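Local coordinates for probable oxidoreductase (Pseudomonas aeruginosa, PDB 4B7C), which is probably an NADP-dependent oxidoreductase of the medium-chain dehydrogenase/reductase family, although its physiological substrate is not established, at residues 217-231 with 237-251. Sequence-based numbering, arbitrary orientation.
Sequences KGIDVFFDNVGGEIL and RIAFKARIVLCGAIS
F223 and V245 neighbour each other across a parallel strand pair, on the same face, their side chains crossing at a slant with V245 CG1 3.9 Å from F223 CD2. That methyl stands between backbone N and carbonyl carbon (chi1 54°), which turns it toward the neighbouring strand. C247 SG, a soft, polarisable sulfur suited to an aromatic neighbour, comes obliquely to 3.6 Å from F223 CZ. On the other face, I244 CG2 approaches F222 CD2 at 4.0 Å, and L231, from the following helix, puts CD1 at the ring's edge; beta-branched V245 and I244 suit a strand and offer methyls to both faces. Between these layers strands 221-224 and 242-246 run 9° apart, F222 and D224 each donating an N-H across and F222 O receiving V245 N. Helix 228-235 links them in the right-handed beta-alpha-beta crossover of a Rossmann fold, strand 219-224 being flanked on its far side by 152-155. Where the strand ends, the D224 carboxylate can take several donors: OD1 accepts V226 N, an Asx turn, and G227 N at 2.9 Å, and S156 OG also bonds it. Positive phi favours glycine at G227 and G228. V226 O takes both N and OG of S251, whose short hydroxyl reaches it at 2.6 Å. At the opposite end R243, long enough to bend at chi2 and chi3, lays one guanidinium face over V221 CG2; NH1 bonds K241 O at 3.1 Å, while E151 pairs with NH2. Helix 132-145 covers F223, V245 and C247.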
ATOM      1  N   LYS B 217       3.502   8.379 -20.128  1.00 70.92           N
ATOM      2  CA  LYS B 217       2.599   7.217 -20.026  1.00 69.56           C
ATOM      3  C   LYS B 217       2.367   6.758 -18.578  1.00 64.60           C
ATOM      4  O   LYS B 217       1.967   5.627 -18.326  1.00 68.41           O
ATOM      5  CB  LYS B 217       3.124   6.056 -20.881  1.00 72.08           C
ATOM      6  CG  LYS B 217       3.038   6.351 -22.379  1.00 76.96           C
ATOM      7  CD  LYS B 217       3.299   5.190 -23.282  1.00 80.14           C
ATOM      8  CE  LYS B 217       2.657   5.220 -24.669  1.00 79.72           C
ATOM      9  NZ  LYS B 217       3.050   4.032 -25.469  1.00 81.95           N
ATOM     10  N   GLY B 218       2.594   7.655 -17.631  1.00 58.24           N
ATOM     11  CA  GLY B 218       2.418   7.341 -16.218  1.00 56.07           C
ATOM     12  C   GLY B 218       3.585   6.570 -15.608  1.00 55.16           C
ATOM     13  O   GLY B 218       4.569   6.256 -16.287  1.00 58.21           O
ATOM     14  N   ILE B 219       3.471   6.280 -14.313  1.00 48.18           N
ATOM     15  CA  ILE B 219       4.548   5.631 -13.548  1.00 44.67           C
ATOM     16  C   ILE B 219       4.157   4.193 -13.151  1.00 44.05           C
ATOM     17  O   ILE B 219       3.186   3.978 -12.438  1.00 42.63           O
ATOM     18  CB  ILE B 219       4.903   6.444 -12.289  1.00 43.17           C
ATOM     19  CG1 ILE B 219       5.301   7.876 -12.671  1.00 39.73           C
ATOM     20  CG2 ILE B 219       6.031   5.775 -11.501  1.00 39.20           C
ATOM     21  CD1 ILE B 219       5.415   8.786 -11.475  1.00 38.48           C
ATOM     22  N   ASP B 220       4.905   3.217 -13.657  1.00 43.60           N
ATOM     23  CA  ASP B 220       4.632   1.790 -13.411  1.00 42.67           C
ATOM     24  C   ASP B 220       5.249   1.282 -12.119  1.00 42.74           C
ATOM     25  O   ASP B 220       4.673   0.439 -11.434  1.00 41.01           O
ATOM     26  CB  ASP B 220       5.166   0.940 -14.554  1.00 43.56           C
ATOM     27  CG  ASP B 220       4.461   1.229 -15.863  1.00 47.91           C
ATOM     28  OD1 ASP B 220       3.239   0.978 -15.931  1.00 44.18           O
ATOM     29  OD2 ASP B 220       5.131   1.712 -16.808  1.00 43.55           O
ATOM     30  N   VAL B 221       6.457   1.751 -11.827  1.00 40.79           N
ATOM     31  CA  VAL B 221       7.139   1.398 -10.581  1.00 34.94           C
ATOM     32  C   VAL B 221       7.689   2.644  -9.947  1.00 34.75           C
ATOM     33  O   VAL B 221       8.389   3.428 -10.601  1.00 38.18           O
ATOM     34  CB  VAL B 221       8.295   0.405 -10.785  1.00 35.05           C
ATOM     35  CG1 VAL B 221       9.004   0.152  -9.459  1.00 34.56           C
ATOM     36  CG2 VAL B 221       7.791  -0.889 -11.393  1.00 32.39           C
ATOM     37  N   PHE B 222       7.354   2.844  -8.684  1.00 32.54           N
ATOM     38  CA  PHE B 222       7.970   3.888  -7.887  1.00 32.62           C
ATOM     39  C   PHE B 222       8.803   3.259  -6.778  1.00 35.50           C
ATOM     40  O   PHE B 222       8.292   2.563  -5.887  1.00 34.16           O
ATOM     41  CB  PHE B 222       6.940   4.863  -7.313  1.00 31.82           C
ATOM     42  CG  PHE B 222       7.537   5.957  -6.470  1.00 31.68           C
ATOM     43  CD1 PHE B 222       8.672   6.646  -6.891  1.00 34.38           C
ATOM     44  CD2 PHE B 222       6.972   6.313  -5.262  1.00 31.89           C
ATOM     45  CE1 PHE B 222       9.217   7.651  -6.121  1.00 31.48           C
ATOM     46  CE2 PHE B 222       7.510   7.323  -4.487  1.00 31.46           C
ATOM     47  CZ  PHE B 222       8.641   7.987  -4.913  1.00 34.09           C
ATOM     48  N   PHE B 223      10.102   3.519  -6.852  1.00 36.65           N
ATOM     49  CA  PHE B 223      11.067   3.088  -5.847  1.00 34.49           C
ATOM     50  C   PHE B 223      11.254   4.247  -4.901  1.00 34.74           C
ATOM     51  O   PHE B 223      11.911   5.240  -5.243  1.00 36.69           O
ATOM     52  CB  PHE B 223      12.400   2.693  -6.525  1.00 34.15           C
ATOM     53  CG  PHE B 223      13.345   1.907  -5.644  1.00 32.12           C
ATOM     54  CD1 PHE B 223      13.917   2.470  -4.524  1.00 31.76           C
ATOM     55  CD2 PHE B 223      13.690   0.603  -5.968  1.00 32.11           C
ATOM     56  CE1 PHE B 223      14.788   1.742  -3.727  1.00 31.81           C
ATOM     57  CE2 PHE B 223      14.564  -0.125  -5.176  1.00 30.06           C
ATOM     58  CZ  PHE B 223      15.096   0.436  -4.050  1.00 30.55           C
ATOM     59  N   ASP B 224      10.726   4.113  -3.688  1.00 34.67           N
ATOM     60  CA  ASP B 224      10.706   5.222  -2.724  1.00 34.75           C
ATOM     61  C   ASP B 224      11.701   5.082  -1.582  1.00 34.99           C
ATOM     62  O   ASP B 224      11.625   4.155  -0.767  1.00 37.43           O
ATOM     63  CB  ASP B 224       9.300   5.430  -2.138  1.00 36.22           C
ATOM     64  CG  ASP B 224       9.169   6.754  -1.386  1.00 38.69           C
ATOM     65  OD1 ASP B 224      10.000   7.672  -1.589  1.00 42.35           O
ATOM     66  OD2 ASP B 224       8.213   6.907  -0.604  1.00 40.60           O
ATOM     67  N   ASN B 225      12.640   6.024  -1.541  1.00 35.66           N
ATOM     68  CA  ASN B 225      13.629   6.122  -0.465  1.00 36.05           C
ATOM     69  C   ASN B 225      13.402   7.304   0.453  1.00 36.55           C
ATOM     70  O   ASN B 225      14.068   7.428   1.467  1.00 37.39           O
ATOM     71  CB  ASN B 225      15.046   6.239  -1.052  1.00 37.23           C
ATOM     72  CG  ASN B 225      15.452   5.004  -1.817  1.00 37.91           C
ATOM     73  OD1 ASN B 225      15.537   3.917  -1.240  1.00 41.39           O
ATOM     74  ND2 ASN B 225      15.673   5.152  -3.124  1.00 37.21           N
ATOM     75  N   VAL B 226      12.484   8.193   0.082  1.00 39.87           N
ATOM     76  CA  VAL B 226      12.384   9.497   0.757  1.00 39.64           C
ATOM     77  C   VAL B 226      11.025   9.791   1.385  1.00 38.81           C
ATOM     78  O   VAL B 226      10.950  10.401   2.446  1.00 37.61           O
ATOM     79  CB  VAL B 226      12.777  10.655  -0.203  1.00 41.44           C
ATOM     80  CG1 VAL B 226      14.131  10.368  -0.845  1.00 38.77           C
ATOM     81  CG2 VAL B 226      11.726  10.860  -1.275  1.00 41.18           C
ATOM     82  N   GLY B 227       9.959   9.351   0.732  1.00 39.88           N
ATOM     83  CA  GLY B 227       8.615   9.543   1.257  1.00 43.64           C
ATOM     84  C   GLY B 227       8.160  10.993   1.152  1.00 45.48           C
ATOM     85  O   GLY B 227       8.488  11.697   0.194  1.00 42.15           O
ATOM     86  N   GLY B 228       7.363  11.410   2.127  1.00 48.36           N
ATOM     87  CA  GLY B 228       6.899  12.790   2.214  1.00 47.28           C
ATOM     88  C   GLY B 228       6.153  13.273   0.987  1.00 47.78           C
ATOM     89  O   GLY B 228       5.408  12.518   0.348  1.00 47.23           O
ATOM     90  N   GLU B 229       6.360  14.546   0.661  1.00 50.44           N
ATOM     91  CA  GLU B 229       5.621  15.215  -0.412  1.00 51.63           C
ATOM     92  C   GLU B 229       5.959  14.644  -1.781  1.00 48.24           C
ATOM     93  O   GLU B 229       5.108  14.594  -2.680  1.00 46.54           O
ATOM     94  CB  GLU B 229       5.911  16.718  -0.379  1.00 60.12           C
ATOM     95  CG  GLU B 229       5.027  17.558  -1.291  1.00 66.35           C
ATOM     96  CD  GLU B 229       5.398  19.035  -1.280  1.00 71.87           C
ATOM     97  OE1 GLU B 229       6.129  19.478  -0.358  1.00 72.19           O
ATOM     98  OE2 GLU B 229       4.954  19.754  -2.202  1.00 74.36           O
ATOM     99  N   ILE B 230       7.197  14.191  -1.940  1.00 44.75           N
ATOM    100  CA  ILE B 230       7.605  13.558  -3.187  1.00 43.77           C
ATOM    101  C   ILE B 230       6.757  12.311  -3.478  1.00 41.31           C
ATOM    102  O   ILE B 230       6.251  12.126  -4.591  1.00 45.69           O
ATOM    103  CB  ILE B 230       9.105  13.203  -3.183  1.00 46.84           C
ATOM    104  CG1 ILE B 230       9.947  14.479  -3.305  1.00 49.74           C
ATOM    105  CG2 ILE B 230       9.415  12.275  -4.346  1.00 43.77           C
ATOM    106  CD1 ILE B 230      11.435  14.269  -3.112  1.00 51.61           C
ATOM    107  N   LEU B 231       6.598  11.461  -2.474  1.00 39.45           N
ATOM    108  CA  LEU B 231       5.758  10.261  -2.597  1.00 38.52           C
ATOM    109  C   LEU B 231       4.319  10.646  -2.944  1.00 37.16           C
ATOM    110  O   LEU B 231       3.705  10.082  -3.855  1.00 36.50           O
ATOM    111  CB  LEU B 231       5.777   9.458  -1.289  1.00 37.38           C
ATOM    112  CG  LEU B 231       4.702   8.375  -1.113  1.00 36.26           C
ATOM    113  CD1 LEU B 231       4.792   7.325  -2.195  1.00 32.44           C
ATOM    114  CD2 LEU B 231       4.831   7.771   0.277  1.00 34.71           C
ATOM    115  N   ARG B 237       0.443  10.312 -10.277  1.00 45.14           N
ATOM    116  CA  ARG B 237       0.861   9.976 -11.649  1.00 47.60           C
ATOM    117  C   ARG B 237       1.108   8.500 -11.907  1.00 45.56           C
ATOM    118  O   ARG B 237       1.573   8.120 -12.989  1.00 42.37           O
ATOM    119  CB  ARG B 237       2.110  10.782 -12.012  1.00 54.63           C
ATOM    120  CG  ARG B 237       1.830  12.277 -12.015  1.00 59.05           C
ATOM    121  CD  ARG B 237       0.646  12.676 -12.942  1.00 65.53           C
ATOM    122  NE  ARG B 237       0.882  14.070 -13.160  1.00 73.41           N
ATOM    123  CZ  ARG B 237       1.690  14.582 -14.075  1.00 72.36           C
ATOM    124  NH1 ARG B 237       2.302  13.815 -14.978  1.00 72.93           N
ATOM    125  NH2 ARG B 237       1.840  15.893 -14.084  1.00 69.76           N
ATOM    126  N   ILE B 238       0.792   7.659 -10.924  1.00 42.27           N
ATOM    127  CA  ILE B 238       0.995   6.220 -11.098  1.00 40.16           C
ATOM    128  C   ILE B 238       0.025   5.653 -12.119  1.00 41.88           C
ATOM    129  O   ILE B 238      -1.101   6.142 -12.282  1.00 46.51           O
ATOM    130  CB  ILE B 238       0.907   5.415  -9.773  1.00 39.58           C
ATOM    131  CG1 ILE B 238      -0.444   5.582  -9.083  1.00 39.95           C
ATOM    132  CG2 ILE B 238       1.994   5.841  -8.792  1.00 34.04           C
ATOM    133  CD1 ILE B 238      -0.647   4.639  -7.915  1.00 42.15           C
ATOM    134  N   ALA B 239       0.485   4.632 -12.824  1.00 39.74           N
ATOM    135  CA  ALA B 239      -0.321   3.938 -13.812  1.00 41.51           C
ATOM    136  C   ALA B 239      -1.160   2.831 -13.187  1.00 43.48           C
ATOM    137  O   ALA B 239      -0.948   2.434 -12.042  1.00 42.50           O
ATOM    138  CB  ALA B 239       0.577   3.327 -14.876  1.00 40.04           C
ATOM    139  N   PHE B 240      -2.087   2.325 -13.988  1.00 42.36           N
ATOM    140  CA  PHE B 240      -2.842   1.122 -13.685  1.00 43.15           C
ATOM    141  C   PHE B 240      -1.883  -0.025 -13.314  1.00 42.72           C
ATOM    142  O   PHE B 240      -0.924  -0.294 -14.033  1.00 41.38           O
ATOM    143  CB  PHE B 240      -3.706   0.749 -14.902  1.00 42.04           C
ATOM    144  CG  PHE B 240      -4.461  -0.544 -14.757  1.00 43.29           C
ATOM    145  CD1 PHE B 240      -5.432  -0.701 -13.769  1.00 43.91           C
ATOM    146  CD2 PHE B 240      -4.234  -1.594 -15.640  1.00 44.90           C
ATOM    147  CE1 PHE B 240      -6.137  -1.887 -13.651  1.00 43.08           C
ATOM    148  CE2 PHE B 240      -4.936  -2.785 -15.526  1.00 46.01           C
ATOM    149  CZ  PHE B 240      -5.893  -2.932 -14.531  1.00 45.29           C
ATOM    150  N   LYS B 241      -2.162  -0.675 -12.182  1.00 41.03           N
ATOM    151  CA  LYS B 241      -1.366  -1.818 -11.674  1.00 38.90           C
ATOM    152  C   LYS B 241       0.084  -1.444 -11.320  1.00 37.94           C
ATOM    153  O   LYS B 241       0.991  -2.277 -11.366  1.00 37.19           O
ATOM    154  CB  LYS B 241      -1.400  -3.018 -12.645  1.00 41.59           C
ATOM    155  CG  LYS B 241      -2.758  -3.728 -12.644  1.00 45.02           C
ATOM    156  CD  LYS B 241      -2.963  -5.005 -13.409  1.00 49.27           C
ATOM    157  CE  LYS B 241      -3.994  -5.942 -12.775  1.00 51.24           C
ATOM    158  NZ  LYS B 241      -3.606  -6.598 -11.495  1.00 50.16           N
ATOM    159  N   ALA B 242       0.287  -0.188 -10.939  1.00 35.63           N
ATOM    160  CA  ALA B 242       1.590   0.279 -10.510  1.00 36.38           C
ATOM    161  C   ALA B 242       2.029  -0.442  -9.246  1.00 37.91           C
ATOM    162  O   ALA B 242       1.199  -0.886  -8.445  1.00 41.65           O
ATOM    163  CB  ALA B 242       1.551   1.769 -10.242  1.00 32.22           C
ATOM    164  N   ARG B 243       3.340  -0.518  -9.064  1.00 36.41           N
ATOM    165  CA  ARG B 243       3.935  -1.034  -7.830  1.00 34.64           C
ATOM    166  C   ARG B 243       4.783   0.040  -7.204  1.00 33.31           C
ATOM    167  O   ARG B 243       5.671   0.607  -7.847  1.00 35.50           O
ATOM    168  CB  ARG B 243       4.784  -2.268  -8.093  1.00 34.84           C
ATOM    169  CG  ARG B 243       3.977  -3.510  -8.420  1.00 36.36           C
ATOM    170  CD  ARG B 243       3.564  -3.552  -9.887  1.00 39.31           C
ATOM    171  NE  ARG B 243       4.647  -3.784 -10.796  1.00 42.73           N
ATOM    172  CZ  ARG B 243       4.725  -3.325 -12.040  1.00 43.24           C
ATOM    173  NH1 ARG B 243       3.811  -2.526 -12.614  1.00 43.81           N
ATOM    174  NH2 ARG B 243       5.782  -3.686 -12.715  1.00 43.03           N
ATOM    175  N   ILE B 244       4.494   0.324  -5.946  1.00 32.09           N
ATOM    176  CA  ILE B 244       5.282   1.234  -5.143  1.00 32.69           C
ATOM    177  C   ILE B 244       6.031   0.431  -4.094  1.00 35.22           C
ATOM    178  O   ILE B 244       5.416  -0.265  -3.272  1.00 34.13           O
ATOM    179  CB  ILE B 244       4.418   2.285  -4.433  1.00 31.36           C
ATOM    180  CG1 ILE B 244       3.677   3.139  -5.472  1.00 34.21           C
ATOM    181  CG2 ILE B 244       5.270   3.159  -3.527  1.00 31.43           C
ATOM    182  CD1 ILE B 244       2.892   4.278  -4.863  1.00 32.57           C
ATOM    183  N   VAL B 245       7.360   0.509  -4.126  1.00 34.15           N
ATOM    184  CA  VAL B 245       8.169  -0.166  -3.122  1.00 33.66           C
ATOM    185  C   VAL B 245       8.737   0.843  -2.149  1.00 33.25           C
ATOM    186  O   VAL B 245       9.393   1.814  -2.541  1.00 34.03           O
ATOM    187  CB  VAL B 245       9.270  -1.057  -3.750  1.00 34.40           C
ATOM    188  CG1 VAL B 245      10.131  -0.281  -4.714  1.00 38.08           C
ATOM    189  CG2 VAL B 245      10.115  -1.688  -2.655  1.00 33.43           C
ATOM    190  N   LEU B 246       8.454   0.615  -0.868  1.00 32.29           N
ATOM    191  CA  LEU B 246       8.926   1.475   0.203  1.00 31.65           C
ATOM    192  C   LEU B 246      10.180   0.873   0.845  1.00 31.89           C
ATOM    193  O   LEU B 246      10.133  -0.222   1.427  1.00 30.72           O
ATOM    194  CB  LEU B 246       7.861   1.656   1.287  1.00 31.80           C
ATOM    195  CG  LEU B 246       6.495   2.155   0.833  1.00 33.69           C
ATOM    196  CD1 LEU B 246       5.584   2.247   2.060  1.00 31.69           C
ATOM    197  CD2 LEU B 246       6.605   3.495   0.112  1.00 32.60           C
ATOM    198  N   CYS B 247      11.286   1.600   0.736  1.00 30.38           N
ATOM    199  CA  CYS B 247      12.571   1.185   1.318  1.00 31.10           C
ATOM    200  C   CYS B 247      13.024   2.084   2.446  1.00 30.97           C
ATOM    201  O   CYS B 247      13.849   1.692   3.263  1.00 30.60           O
ATOM    202  CB  CYS B 247      13.652   1.190   0.255  1.00 33.93           C
ATOM    203  SG  CYS B 247      13.435  -0.125  -0.927  1.00 35.85           S
ATOM    204  N   GLY B 248      12.482   3.299   2.490  1.00 31.77           N
ATOM    205  CA  GLY B 248      12.785   4.233   3.559  1.00 33.05           C
ATOM    206  C   GLY B 248      12.021   5.537   3.403  1.00 34.46           C
ATOM    207  O   GLY B 248      11.250   5.694   2.451  1.00 35.82           O
ATOM    208  N   ALA B 249      12.249   6.460   4.337  1.00 37.15           N
ATOM    209  CA  ALA B 249      11.659   7.812   4.311  1.00 40.60           C
ATOM    210  C   ALA B 249      12.593   8.885   4.917  1.00 42.40           C
ATOM    211  O   ALA B 249      12.390   9.386   6.038  1.00 44.78           O
ATOM    212  CB  ALA B 249      10.311   7.808   5.022  1.00 40.41           C
ATOM    213  N   ILE B 250      13.588   9.284   4.135  1.00 45.88           N
ATOM    214  CA  ILE B 250      14.661  10.164   4.626  1.00 50.75           C
ATOM    215  C   ILE B 250      14.147  11.557   4.996  1.00 49.07           C
ATOM    216  O   ILE B 250      14.629  12.178   5.948  1.00 49.59           O
ATOM    217  CB  ILE B 250      15.763  10.362   3.549  1.00 53.84           C
ATOM    218  CG1 ILE B 250      16.542   9.075   3.280  1.00 56.26           C
ATOM    219  CG2 ILE B 250      16.768  11.425   3.981  1.00 57.08           C
ATOM    220  CD1 ILE B 250      17.275   9.037   1.953  1.00 54.40           C
ATOM    221  N   SER B 251      13.173  12.040   4.229  1.00 50.32           N
ATOM    222  CA  SER B 251      12.591  13.371   4.423  1.00 51.62           C
ATOM    223  C   SER B 251      11.827  13.478   5.743  1.00 52.86           C
ATOM    224  O   SER B 251      11.413  14.570   6.133  1.00 60.74           O
ATOM    225  CB  SER B 251      11.686  13.721   3.241  1.00 52.19           C
ATOM    226  OG  SER B 251      10.542  12.892   3.225  1.00 51.96           O
TER
HETATM  227  O   HOH W   1       1.891  -0.673 -13.945  1.00 35.96           O
HETATM  228  O   HOH W   2       8.335   6.416   2.130  1.00 33.22           O